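Local structure of endo-1,3-beta-glucanase (3DGT) at residues A[153-158]-A[177-182]; A[203-208]-A[217-222]. The protein hydrolyses 1,3-beta-glucans as an endo-acting glucanase of glycosyl hydrolase family 16, the chain being its magnesium-binding catalytic domain. All blocks are in the same frame, centred on the assembly; numbering follows the deposited sequence.

How the contacts relate
Contacts 1 and 2 are two antiparallel strand pairs in the beta-sandwich of a family 16 glycosyl hydrolase. Contact 1 closes along the chain before contact 2 opens. Their centres lie about 18 Å apart. Both pairs are partly buried, and their centres lie about 13 Å (contact 1) and about 19 Å (contact 2) from the centre of the chain. They meet where Ala-157 of contact 1 packs on Phe-208 of contact 2, with 3.4 Å between Ala-157 CB and Phe-208 CB. Thr-158 O also packs against CZ of that ring. Both lie away from the magnesium site of Asp-16, Gly-66 and Asp-269.

Contact 1 (A[153-158]-A[177-182]). Unlike the reference sequence in segment 177-182: Ser-178 (reference Leu).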
ATOM      1  N   ASN A 153      -0.713  -5.741 -15.914  1.00 10.85           N
ATOM      2  CA  ASN A 153      -1.185  -4.364 -16.086  1.00 11.62           C
ATOM      3  C   ASN A 153      -2.541  -4.134 -15.435  1.00 11.41           C
ATOM      4  O   ASN A 153      -3.562  -3.952 -16.117  1.00 11.74           O
ATOM      5  CB  ASN A 153      -1.242  -3.980 -17.566  1.00 11.39           C
ATOM      6  CG  ASN A 153      -1.729  -2.557 -17.780  1.00 11.48           C
ATOM      7  OD1 ASN A 153      -1.527  -1.680 -16.933  1.00 11.93           O
ATOM      8  ND2 ASN A 153      -2.351  -2.310 -18.923  1.00 13.50           N
ATOM      9  N   LYS A 154      -2.546  -4.154 -14.108  1.00 11.75           N
ATOM     10  CA  LYS A 154      -3.728  -3.756 -13.354  1.00 12.04           C
ATOM     11  C   LYS A 154      -3.400  -3.449 -11.918  1.00 11.82           C
ATOM     12  O   LYS A 154      -2.391  -3.932 -11.370  1.00 11.94           O
ATOM     13  CB  LYS A 154      -4.870  -4.776 -13.460  1.00 12.64           C
ATOM     14  CG  LYS A 154      -4.464  -6.254 -13.458  1.00 12.86           C
ATOM     15  CD  LYS A 154      -5.723  -7.125 -13.524  1.00 12.98           C
ATOM     16  CE  LYS A 154      -5.410  -8.594 -13.728  1.00 14.24           C
ATOM     17  NZ  LYS A 154      -6.680  -9.369 -13.971  1.00 14.27           N
ATOM     18  N   THR A 155      -4.234  -2.591 -11.343  1.00 11.80           N
ATOM     19  CA  THR A 155      -4.156  -2.243  -9.941  1.00 11.62           C
ATOM     20  C   THR A 155      -5.400  -2.755  -9.227  1.00 11.59           C
ATOM     21  O   THR A 155      -6.510  -2.719  -9.779  1.00 11.65           O
ATOM     22  CB  THR A 155      -3.973  -0.722  -9.736  1.00 12.01           C
ATOM     23  OG1 THR A 155      -4.047  -0.436  -8.336  1.00 11.93           O
ATOM     24  CG2 THR A 155      -5.025   0.088 -10.502  1.00 12.38           C
ATOM     25  N   TRP A 156      -5.198  -3.280  -8.026  1.00 11.24           N
ATOM     26  CA  TRP A 156      -6.283  -3.678  -7.135  1.00 11.09           C
ATOM     27  C   TRP A 156      -6.381  -2.688  -5.982  1.00 11.07           C
ATOM     28  O   TRP A 156      -5.361  -2.293  -5.407  1.00 11.21           O
ATOM     29  CB  TRP A 156      -6.005  -5.064  -6.542  1.00 10.99           C
ATOM     30  CG  TRP A 156      -6.216  -6.283  -7.423  1.00 11.11           C
ATOM     31  CD1 TRP A 156      -7.273  -7.136  -7.385  1.00 11.78           C
ATOM     32  CD2 TRP A 156      -5.307  -6.815  -8.411  1.00 11.50           C
ATOM     33  NE1 TRP A 156      -7.098  -8.164  -8.292  1.00 11.71           N
ATOM     34  CE2 TRP A 156      -5.901  -7.986  -8.936  1.00 11.73           C
ATOM     35  CE3 TRP A 156      -4.051  -6.415  -8.898  1.00 12.63           C
ATOM     36  CZ2 TRP A 156      -5.286  -8.763  -9.923  1.00 12.27           C
ATOM     37  CZ3 TRP A 156      -3.429  -7.202  -9.884  1.00 12.05           C
ATOM     38  CH2 TRP A 156      -4.057  -8.353 -10.388  1.00 11.94           C
ATOM     39  N   ALA A 157      -7.610  -2.302  -5.641  1.00 11.21           N
ATOM     40  CA  ALA A 157      -7.873  -1.462  -4.467  1.00 11.27           C
ATOM     41  C   ALA A 157      -8.970  -2.121  -3.660  1.00 11.20           C
ATOM     42  O   ALA A 157      -9.953  -2.599  -4.222  1.00 11.66           O
ATOM     43  CB  ALA A 157      -8.297  -0.074  -4.874  1.00 12.01           C
ATOM     44  N   THR A 158      -8.797  -2.147  -2.345  1.00 11.48           N
ATOM     45  CA  THR A 158      -9.625  -2.987  -1.484  1.00 11.70           C
ATOM     46  C   THR A 158      -9.766  -2.403  -0.085  1.00 11.73           C
ATOM     47  O   THR A 158      -8.796  -1.880   0.474  1.00 12.35           O
ATOM     48  CB  THR A 158      -8.990  -4.393  -1.331  1.00 11.84           C
ATOM     49  OG1 THR A 158      -8.614  -4.908  -2.617  1.00 12.25           O
ATOM     50  CG2 THR A 158      -9.964  -5.349  -0.686  1.00 11.94           C
ATOM     51  N   ASN A 177     -11.708  -4.142  -6.099  1.00 12.78           N
ATOM     52  CA  ASN A 177     -11.831  -4.196  -7.548  1.00 12.48           C
ATOM     53  C   ASN A 177     -10.440  -4.082  -8.151  1.00 12.35           C
ATOM     54  O   ASN A 177      -9.493  -3.691  -7.469  1.00 12.54           O
ATOM     55  CB  ASN A 177     -12.707  -3.030  -8.021  1.00 12.62           C
ATOM     56  CG  ASN A 177     -13.198  -3.168  -9.462  1.00 13.43           C
ATOM     57  OD1 ASN A 177     -13.613  -2.171 -10.068  1.00 15.96           O
ATOM     58  ND2 ASN A 177     -13.170  -4.371 -10.008  1.00 12.18           N
ATOM     59  N   SER A 178     -10.315  -4.422  -9.425  1.00 12.27           N
ATOM     60  CA  SER A 178      -9.089  -4.203 -10.165  1.00 12.68           C
ATOM     61  C   SER A 178      -9.442  -3.509 -11.471  1.00 12.59           C
ATOM     62  O   SER A 178     -10.574  -3.612 -11.961  1.00 13.17           O
ATOM     63  CB  SER A 178      -8.376  -5.527 -10.440  1.00 12.51           C
ATOM     64  OG  SER A 178      -9.241  -6.415 -11.135  1.00 14.24           O
ATOM     65  N   THR A 179      -8.470  -2.788 -12.022  1.00 11.99           N
ATOM     66  CA  THR A 179      -8.623  -2.160 -13.333  1.00 13.00           C
ATOM     67  C   THR A 179      -7.246  -1.917 -13.935  1.00 12.35           C
ATOM     68  O   THR A 179      -6.261  -1.778 -13.201  1.00 12.40           O
ATOM     69  CB  THR A 179      -9.430  -0.837 -13.209  1.00 13.25           C
ATOM     70  OG1 THR A 179      -9.933  -0.447 -14.497  1.00 16.34           O
ATOM     71  CG2 THR A 179      -8.588   0.285 -12.627  1.00 14.22           C
ATOM     72  N   ALA A 180      -7.169  -1.873 -15.262  1.00 12.38           N
ATOM     73  CA  ALA A 180      -5.923  -1.553 -15.948  1.00 12.10           C
ATOM     74  C   ALA A 180      -5.520  -0.105 -15.671  1.00 12.01           C
ATOM     75  O   ALA A 180      -6.380   0.763 -15.469  1.00 13.08           O
ATOM     76  CB  ALA A 180      -6.078  -1.777 -17.449  1.00 11.57           C
ATOM     77  N   CYS A 181      -4.220   0.174 -15.661  1.00 12.58           N
ATOM     78  CA  CYS A 181      -3.809   1.568 -15.556  1.00 12.89           C
ATOM     79  C   CYS A 181      -4.221   2.303 -16.826  1.00 13.07           C
ATOM     80  O   CYS A 181      -4.056   1.782 -17.930  1.00 13.69           O
ATOM     81  CB  CYS A 181      -2.312   1.692 -15.327  1.00 13.11           C
ATOM     82  SG  CYS A 181      -1.833   1.355 -13.627  1.00 13.59           S
ATOM     83  N   PRO A 182      -4.809   3.494 -16.670  1.00 12.79           N
ATOM     84  CA  PRO A 182      -5.101   4.310 -17.843  1.00 12.64           C
ATOM     85  C   PRO A 182      -3.860   4.689 -18.659  1.00 12.84           C
ATOM     86  O   PRO A 182      -2.789   4.955 -18.094  1.00 12.64           O
ATOM     87  CB  PRO A 182      -5.746   5.563 -17.241  1.00 12.72           C
ATOM     88  CG  PRO A 182      -6.299   5.113 -15.933  1.00 12.75           C
ATOM     89  CD  PRO A 182      -5.297   4.125 -15.430  1.00 13.24           C
TER
HETATM   90  O   HOH W   1      -2.923   0.380 -19.945  1.00 16.83           O
HETATM   91  O   HOH W   2      -8.229  -9.144 -11.579  1.00 19.34           O
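Strand 155-158 runs antiparallel to strand 177-179, with segment axes 4.7 Å apart at closest approach, and two pairs of backbone hydrogen bonds join Thr-155 to Thr-179 and Ala-157 to Asn-177. Between them lies the non-hydrogen-bonded pair Trp-156 and Ser-178. Here Ser-178 CB sits over one face of the indole, 3.6 Å from the centroid of the five-membered ring, in a CH-pi contact 7° off the ring normal. Ser-178 differs from the reference sequence, which has leucine. Its OG, between the backbone N and carbonyl carbon (chi1 57°), is hydrogen-bonded to a water that accepts from Lys-154 NZ; Ser-178 OG lies 2.9 Å from this water. Thr-155 and Thr-179 share the other face of the pair. Their methyls run side by side, CG2 of Thr-155 being 4.2 Å from CG2 of Thr-179. Past the strand ends, a second water accepts from Asn-153 ND2 and donates to Cys-181 O. Asn-153 OD1 takes the backbone N of Cys-186, the disulfide partner of Cys-181, so the side chain reaches both half-cystines, Cys-186 directly and Cys-181 through the water. Thr-155 OG1 bonds to Tyr-215 OH. In the beta-sandwich of this family 16 catalytic domain, the Thr-155 and Thr-179 face, with Ala-157, packs on strands 205-210 and 213-219, while Phe-248 and Phe-252 meet the Trp-156 ring edge-to-face.

Contact 2 (A[203-208]-A[217-222]); sequences PEAIRF and TVTANQ. Unlike the reference sequence in segment 217-222: Gln-222 (reference His).
Ile-206 and Val-218 form the hydrogen-bonded pair of this antiparallel hairpin, strand 205-208 with strand 217-219, whose segment directions differ by 171°. Two backbone bonds join them, each 2.8 Å: Ile-206 N to Val-218 O and Val-218 N to Ile-206 O. A third runs from Ala-220 N to Glu-204 O, carrying the ladder into the 3-10 turn 220-222.

Apolar contacts fall on both faces of the pair. On the face of Ile-206 and Val-218, Val-218 CG2 stands beside the backbone N, anti to the carbonyl carbon. This branch meets the edge of the Phe-208 ring, with CG2 4.3 Å from Phe-208 CE2. On the face of Ala-205 and Thr-219, Thr-219 CG2 lies 4.1 Å from Ala-205 CB. Ahead of the strand, Pro-203, which follows a cis peptide bond, brings its CB to 4.3 Å from Ala-220 CB.

The proline ring also slants across Asn-221, a van der Waals contact with a polar group, Pro-203 CG lying 3.3 Å from Asn-221 OD1. The side-chain polar bond within 217-222 runs from Thr-219 OG1 to Asn-221 OD1 at 2.6 Å, with the donor tilted 32° from the carbonyl plane. It fixes OD1 beside the proline ring. A valine at Thr-219 would probably leave Asn-221 OD1 without this donor and its amide freer to turn away from the proline.

The charged ends have their partners elsewhere in the chain. Arg-207 NH1 makes salt bridges to Glu-196 and Asp-198. Glu-204 OE1 accepts a hydrogen bond from Trp-228 NE1, and OE2 forms a salt bridge with Arg-199 NE. The backbone thus supplies the bonds between the two strands, while Arg-207 ties strand 205-208 to strand 191-198, and Glu-204, just ahead of it, links to helix 225-232 and to Arg-199.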
ATOM      1  N   PRO A 203     -24.514   7.833   3.471  1.00 15.54           N
ATOM      2  CA  PRO A 203     -23.469   7.125   4.214  1.00 14.91           C
ATOM      3  C   PRO A 203     -22.066   7.606   3.849  1.00 14.41           C
ATOM      4  O   PRO A 203     -21.820   8.039   2.715  1.00 15.44           O
ATOM      5  CB  PRO A 203     -23.666   5.669   3.783  1.00 14.86           C
ATOM      6  CG  PRO A 203     -24.187   5.767   2.382  1.00 15.79           C
ATOM      7  CD  PRO A 203     -25.069   7.006   2.379  1.00 15.82           C
ATOM      8  N   GLU A 204     -21.159   7.516   4.816  1.00 13.67           N
ATOM      9  CA  GLU A 204     -19.752   7.833   4.582  1.00 13.08           C
ATOM     10  C   GLU A 204     -19.214   6.920   3.493  1.00 13.57           C
ATOM     11  O   GLU A 204     -19.693   5.798   3.323  1.00 13.01           O
ATOM     12  CB  GLU A 204     -18.943   7.682   5.871  1.00 13.65           C
ATOM     13  CG  GLU A 204     -19.237   8.766   6.902  1.00 13.27           C
ATOM     14  CD  GLU A 204     -18.305   8.710   8.104  1.00 14.02           C
ATOM     15  OE1 GLU A 204     -17.719   7.641   8.363  1.00 16.06           O
ATOM     16  OE2 GLU A 204     -18.173   9.734   8.809  1.00 15.88           O
ATOM     17  N   ALA A 205     -18.237   7.414   2.744  1.00 13.32           N
ATOM     18  CA  ALA A 205     -17.709   6.655   1.615  1.00 13.68           C
ATOM     19  C   ALA A 205     -16.204   6.738   1.526  1.00 14.00           C
ATOM     20  O   ALA A 205     -15.592   7.727   1.931  1.00 14.01           O
ATOM     21  CB  ALA A 205     -18.329   7.139   0.312  1.00 14.26           C
ATOM     22  N   ILE A 206     -15.628   5.676   0.987  1.00 14.06           N
ATOM     23  CA  ILE A 206     -14.211   5.636   0.649  1.00 14.99           C
ATOM     24  C   ILE A 206     -14.119   5.321  -0.849  1.00 14.69           C
ATOM     25  O   ILE A 206     -14.748   4.369  -1.330  1.00 15.02           O
ATOM     26  CB  ILE A 206     -13.455   4.629   1.547  1.00 15.06           C
ATOM     27  CG1 ILE A 206     -13.399   5.200   2.977  1.00 15.92           C
ATOM     28  CG2 ILE A 206     -12.051   4.317   0.980  1.00 16.46           C
ATOM     29  CD1 ILE A 206     -12.926   4.224   4.052  1.00 16.10           C
ATOM     30  N   ARG A 207     -13.393   6.152  -1.598  1.00 14.64           N
ATOM     31  CA  ARG A 207     -13.268   5.951  -3.043  1.00 15.66           C
ATOM     32  C   ARG A 207     -11.820   5.770  -3.436  1.00 13.62           C
ATOM     33  O   ARG A 207     -10.966   6.572  -3.056  1.00 13.96           O
ATOM     34  CB  ARG A 207     -13.902   7.088  -3.866  1.00 15.64           C
ATOM     35  CG  ARG A 207     -13.516   8.506  -3.492  1.00 19.71           C
ATOM     36  CD  ARG A 207     -14.483   9.534  -4.091  1.00 19.45           C
ATOM     37  NE  ARG A 207     -15.862   9.233  -3.726  1.00 22.20           N
ATOM     38  CZ  ARG A 207     -16.591   9.900  -2.831  1.00 21.10           C
ATOM     39  NH1 ARG A 207     -16.109  10.965  -2.205  1.00 22.80           N
ATOM     40  NH2 ARG A 207     -17.821   9.498  -2.574  1.00 22.16           N
ATOM     41  N   PHE A 208     -11.555   4.702  -4.184  1.00 12.74           N
ATOM     42  CA  PHE A 208     -10.216   4.425  -4.695  1.00 11.85           C
ATOM     43  C   PHE A 208     -10.137   4.756  -6.170  1.00 11.15           C
ATOM     44  O   PHE A 208     -11.033   4.382  -6.949  1.00 11.64           O
ATOM     45  CB  PHE A 208      -9.864   2.953  -4.519  1.00 12.24           C
ATOM     46  CG  PHE A 208      -9.851   2.485  -3.086  1.00 11.97           C
ATOM     47  CD1 PHE A 208      -8.712   2.642  -2.296  1.00 11.05           C
ATOM     48  CD2 PHE A 208     -10.961   1.852  -2.538  1.00 13.73           C
ATOM     49  CE1 PHE A 208      -8.702   2.179  -0.983  1.00 12.10           C
ATOM     50  CE2 PHE A 208     -10.948   1.384  -1.223  1.00 12.83           C
ATOM     51  CZ  PHE A 208      -9.821   1.551  -0.447  1.00 12.08           C
ATOM     52  N   THR A 217     -15.634   1.980  -4.891  1.00 15.51           N
ATOM     53  CA  THR A 217     -16.206   2.772  -3.813  1.00 16.20           C
ATOM     54  C   THR A 217     -16.752   1.825  -2.751  1.00 15.90           C
ATOM     55  O   THR A 217     -17.334   0.777  -3.065  1.00 16.65           O
ATOM     56  CB  THR A 217     -17.323   3.710  -4.307  1.00 16.49           C
ATOM     57  OG1 THR A 217     -16.886   4.420  -5.474  1.00 18.83           O
ATOM     58  CG2 THR A 217     -17.693   4.736  -3.230  1.00 18.28           C
ATOM     59  N   VAL A 218     -16.539   2.202  -1.498  1.00 15.03           N
ATOM     60  CA  VAL A 218     -17.056   1.460  -0.353  1.00 14.73           C
ATOM     61  C   VAL A 218     -17.880   2.455   0.449  1.00 14.47           C
ATOM     62  O   VAL A 218     -17.453   3.582   0.665  1.00 14.74           O
ATOM     63  CB  VAL A 218     -15.906   0.872   0.513  1.00 14.86           C
ATOM     64  CG1 VAL A 218     -16.456   0.010   1.651  1.00 16.33           C
ATOM     65  CG2 VAL A 218     -14.941   0.051  -0.350  1.00 16.16           C
ATOM     66  N   THR A 219     -19.079   2.059   0.870  1.00 14.04           N
ATOM     67  CA  THR A 219     -19.901   2.937   1.709  1.00 14.01           C
ATOM     68  C   THR A 219     -20.195   2.288   3.048  1.00 14.23           C
ATOM     69  O   THR A 219     -20.228   1.064   3.167  1.00 14.23           O
ATOM     70  CB  THR A 219     -21.219   3.344   1.028  1.00 14.00           C
ATOM     71  OG1 THR A 219     -21.992   2.173   0.754  1.00 13.93           O
ATOM     72  CG2 THR A 219     -20.966   4.087  -0.276  1.00 13.62           C
ATOM     73  N   ALA A 220     -20.428   3.132   4.053  1.00 14.48           N
ATOM     74  CA  ALA A 220     -20.601   2.681   5.433  1.00 15.18           C
ATOM     75  C   ALA A 220     -21.757   1.715   5.598  1.00 15.67           C
ATOM     76  O   ALA A 220     -21.712   0.850   6.473  1.00 16.98           O
ATOM     77  CB  ALA A 220     -20.785   3.864   6.354  1.00 15.01           C
ATOM     78  N   ASN A 221     -22.788   1.853   4.768  1.00 15.75           N
ATOM     79  CA  ASN A 221     -23.978   1.033   4.916  1.00 16.41           C
ATOM     80  C   ASN A 221     -23.787  -0.392   4.387  1.00 16.33           C
ATOM     81  O   ASN A 221     -24.720  -1.211   4.460  1.00 17.21           O
ATOM     82  CB  ASN A 221     -25.183   1.713   4.262  1.00 16.75           C
ATOM     83  CG  ASN A 221     -24.978   1.959   2.790  1.00 16.24           C
ATOM     84  OD1 ASN A 221     -23.963   2.524   2.374  1.00 16.76           O
ATOM     85  ND2 ASN A 221     -25.939   1.538   1.989  1.00 17.48           N
ATOM     86  N   GLN A 222     -22.588  -0.698   3.875  1.00 16.08           N
ATOM     87  CA  GLN A 222     -22.253  -2.066   3.450  1.00 16.37           C
ATOM     88  C   GLN A 222     -21.973  -2.981   4.632  1.00 16.40           C
ATOM     89  O   GLN A 222     -21.783  -4.182   4.462  1.00 17.40           O
ATOM     90  CB  GLN A 222     -21.059  -2.092   2.489  1.00 16.11           C
ATOM     91  CG  GLN A 222     -21.377  -1.542   1.115  1.00 15.78           C
ATOM     92  CD  GLN A 222     -20.226  -1.718   0.148  1.00 16.04           C
ATOM     93  OE1 GLN A 222     -20.009  -2.792  -0.407  1.00 18.42           O
ATOM     94  NE2 GLN A 222     -19.487  -0.658  -0.060  1.00 14.33           N
TER